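Local coordinates for tyrosine specific protein phosphatase, putative (Trypanosoma brucei, PDB 3M4U) that probably removes phosphate from phosphotyrosine in proteins, acts as a life cycle switch of the parasite and dephosphorylates the nucleolar protein NOPP44/46, at residues Y18-M21 / Q22-V26. Numbering follows the deposited sequence.
Sequences YSRM and QREFV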
ATOM      1  N   TYR A  18       1.534   9.901 -23.277  1.00 49.14           N
ATOM      2  CA  TYR A  18       0.976   8.569 -23.153  1.00 51.64           C
ATOM      3  C   TYR A  18       1.962   7.538 -23.728  1.00 56.64           C
ATOM      4  O   TYR A  18       2.421   6.617 -23.023  1.00 53.34           O
ATOM      5  CB  TYR A  18      -0.376   8.502 -23.855  1.00 53.88           C
ATOM      6  CG  TYR A  18      -0.991   7.129 -23.838  1.00 60.49           C
ATOM      7  CD1 TYR A  18      -1.954   6.790 -22.894  1.00 57.92           C
ATOM      8  CD2 TYR A  18      -0.592   6.158 -24.758  1.00 62.13           C
ATOM      9  CE1 TYR A  18      -2.515   5.526 -22.870  1.00 60.48           C
ATOM     10  CE2 TYR A  18      -1.144   4.888 -24.742  1.00 63.41           C
ATOM     11  CZ  TYR A  18      -2.107   4.578 -23.795  1.00 67.68           C
ATOM     12  OH  TYR A  18      -2.664   3.317 -23.777  1.00 73.50           O
ATOM     13  N   SER A  19       2.292   7.714 -25.004  1.00 51.69           N
ATOM     14  CA  SER A  19       3.278   6.876 -25.677  1.00 52.02           C
ATOM     15  C   SER A  19       4.524   6.681 -24.820  1.00 47.94           C
ATOM     16  O   SER A  19       5.069   5.576 -24.739  1.00 52.22           O
ATOM     17  CB  SER A  19       3.650   7.500 -27.035  1.00 53.82           C
ATOM     18  OG  SER A  19       4.998   7.220 -27.399  1.00 45.96           O
ATOM     19  N   ARG A  20       4.978   7.763 -24.196  1.00 47.30           N
ATOM     20  CA  ARG A  20       6.166   7.723 -23.345  1.00 50.59           C
ATOM     21  C   ARG A  20       5.913   6.890 -22.086  1.00 49.39           C
ATOM     22  O   ARG A  20       6.751   6.083 -21.674  1.00 48.93           O
ATOM     23  CB  ARG A  20       6.608   9.139 -22.936  1.00 48.71           C
ATOM     24  CG  ARG A  20       7.840   9.128 -22.038  1.00 48.34           C
ATOM     25  CD  ARG A  20       8.173  10.465 -21.399  1.00 45.85           C
ATOM     26  NE  ARG A  20       9.170  10.253 -20.349  1.00 51.00           N
ATOM     27  CZ  ARG A  20       9.957  11.194 -19.836  1.00 51.21           C
ATOM     28  NH1 ARG A  20       9.879  12.445 -20.274  1.00 51.65           N
ATOM     29  NH2 ARG A  20      10.835  10.881 -18.886  1.00 48.99           N
ATOM     30  N   MET A  21       4.764   7.101 -21.461  1.00 47.45           N
ATOM     31  CA  MET A  21       4.423   6.322 -20.283  1.00 48.84           C
ATOM     32  C   MET A  21       4.307   4.861 -20.670  1.00 48.93           C
ATOM     33  O   MET A  21       4.770   3.977 -19.937  1.00 45.85           O
ATOM     34  CB  MET A  21       3.140   6.837 -19.626  1.00 45.87           C
ATOM     35  CG  MET A  21       3.321   8.240 -19.051  1.00 44.55           C
ATOM     36  SD  MET A  21       1.919   8.894 -18.120  1.00 41.60           S
ATOM     37  CE  MET A  21       0.596   8.760 -19.321  1.00 50.55           C
ATOM     38  N   GLN A  22       3.724   4.603 -21.837  1.00 45.64           N
ATOM     39  CA  GLN A  22       3.534   3.222 -22.255  1.00 45.64           C
ATOM     40  C   GLN A  22       4.864   2.487 -22.441  1.00 53.04           C
ATOM     41  O   GLN A  22       5.071   1.416 -21.847  1.00 52.60           O
ATOM     42  CB  GLN A  22       2.626   3.132 -23.480  1.00 49.86           C
ATOM     43  CG  GLN A  22       3.202   2.406 -24.673  1.00 56.37           C
ATOM     44  CD  GLN A  22       2.678   2.997 -25.978  1.00 68.40           C
ATOM     45  OE1 GLN A  22       1.539   3.483 -26.032  1.00 68.62           O
ATOM     46  NE2 GLN A  22       3.510   2.980 -27.028  1.00 59.36           N
ATOM     47  N   ARG A  23       5.789   3.056 -23.213  1.00 47.43           N
ATOM     48  CA  ARG A  23       7.047   2.341 -23.419  1.00 48.98           C
ATOM     49  C   ARG A  23       7.920   2.344 -22.166  1.00 48.88           C
ATOM     50  O   ARG A  23       8.716   1.428 -21.956  1.00 48.40           O
ATOM     51  CB  ARG A  23       7.805   2.796 -24.678  1.00 53.09           C
ATOM     52  CG  ARG A  23       8.389   4.194 -24.639  1.00 55.00           C
ATOM     53  CD  ARG A  23       9.024   4.563 -25.990  1.00 55.39           C
ATOM     54  NE  ARG A  23       9.219   6.006 -26.094  1.00 50.91           N
ATOM     55  CZ  ARG A  23       8.317   6.831 -26.604  1.00 46.68           C
ATOM     56  NH1 ARG A  23       7.179   6.334 -27.078  1.00 48.02           N
ATOM     57  NH2 ARG A  23       8.554   8.138 -26.648  1.00 46.01           N
ATOM     58  N   GLU A  24       7.760   3.356 -21.320  1.00 49.88           N
ATOM     59  CA  GLU A  24       8.419   3.326 -20.019  1.00 48.37           C
ATOM     60  C   GLU A  24       7.914   2.136 -19.206  1.00 48.34           C
ATOM     61  O   GLU A  24       8.702   1.411 -18.591  1.00 50.35           O
ATOM     62  CB  GLU A  24       8.170   4.618 -19.241  1.00 51.33           C
ATOM     63  CG  GLU A  24       9.050   5.788 -19.650  1.00 53.16           C
ATOM     64  CD  GLU A  24       8.966   6.937 -18.666  1.00 53.10           C
ATOM     65  OE1 GLU A  24       7.956   6.997 -17.925  1.00 53.15           O
ATOM     66  OE2 GLU A  24       9.900   7.776 -18.630  1.00 52.08           O
ATOM     67  N   PHE A  25       6.598   1.935 -19.208  1.00 46.01           N
ATOM     68  CA  PHE A  25       6.000   0.901 -18.373  1.00 47.09           C
ATOM     69  C   PHE A  25       6.373  -0.502 -18.852  1.00 49.32           C
ATOM     70  O   PHE A  25       6.728  -1.364 -18.040  1.00 44.01           O
ATOM     71  CB  PHE A  25       4.480   1.065 -18.280  1.00 45.61           C
ATOM     72  CG  PHE A  25       3.863   0.259 -17.180  1.00 44.46           C
ATOM     73  CD1 PHE A  25       4.196   0.515 -15.854  1.00 42.58           C
ATOM     74  CD2 PHE A  25       2.968  -0.766 -17.463  1.00 41.57           C
ATOM     75  CE1 PHE A  25       3.639  -0.239 -14.818  1.00 43.22           C
ATOM     76  CE2 PHE A  25       2.404  -1.534 -16.436  1.00 43.17           C
ATOM     77  CZ  PHE A  25       2.740  -1.272 -15.115  1.00 44.85           C
ATOM     78  N   VAL A  26       6.295  -0.724 -20.164  1.00 47.04           N
ATOM     79  CA  VAL A  26       6.763  -1.973 -20.753  1.00 46.48           C
ATOM     80  C   VAL A  26       8.175  -2.308 -20.259  1.00 48.15           C
ATOM     81  O   VAL A  26       8.456  -3.441 -19.845  1.00 46.96           O
ATOM     82  CB  VAL A  26       6.761  -1.902 -22.303  1.00 55.77           C
ATOM     83  CG1 VAL A  26       7.447  -3.122 -22.912  1.00 48.71           C
ATOM     84  CG2 VAL A  26       5.332  -1.743 -22.840  1.00 48.55           C
TER
HETATM   85  O   HOH W   1       6.422   9.889 -27.024  1.00 42.79           O
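Arg20 and Glu24 form an i to i+4 salt bridge on the amphipathic helix 14-31, which packs against helix 277-290 of the tyrosine phosphatase fold. Both residues suit the place, because one helical turn separates them and their chains are long enough to meet beside the backbone. Arg20 turns its guanidinium side-on, so that NE (3.1 Å) and NH2 (3.3 Å) converge on the single oxygen Glu24 OE2. That oxygen lies in the guanidinium plane, whereas both nitrogens reach it from one face of the carboxylate; the two groups stand nearly perpendicular, 87° apart. Arg20 NH1 pairs with Asp256 and Glu24 OE1 accepts hydrogen bonds from the hydroxyls of Tyr280 and Tyr284, so the ion pair, held at both ends, probably has little freedom to rotate and links helix 14-31 to helix 277-290 and to the loop of Asp256.

Regular i to i+4 backbone hydrogen bonds run beneath, from Gln22 N to Tyr18 O (2.7 Å) through to Phe25 N to Met21 O (2.8 Å). Met21 and Phe25, apolar and buried, suit the inner side, Met21 against Ala281 and Tyr284, Phe25 against Val274 and the ring of Tyr280.

Polar residues occupy the outer side. The Gln22 chain bends at chi2 and brings its amide beside Tyr18, where OE1 comes 3.3 Å from the ring carbon CE2, with amide and ring planes 81° apart. Arg23 has CG between its backbone N and carbonyl carbon (chi1 69°), which sends its long chain back one turn to the short hydroxyl of Ser19 and sets its guanidinium over CA of Arg20. Its NH1 is modelled doubtfully close to Ser19 OG. A water links the same two side chains, 3.0 Å from Ser19 OG and accepting from Arg23 NH2 at 2.8 Å.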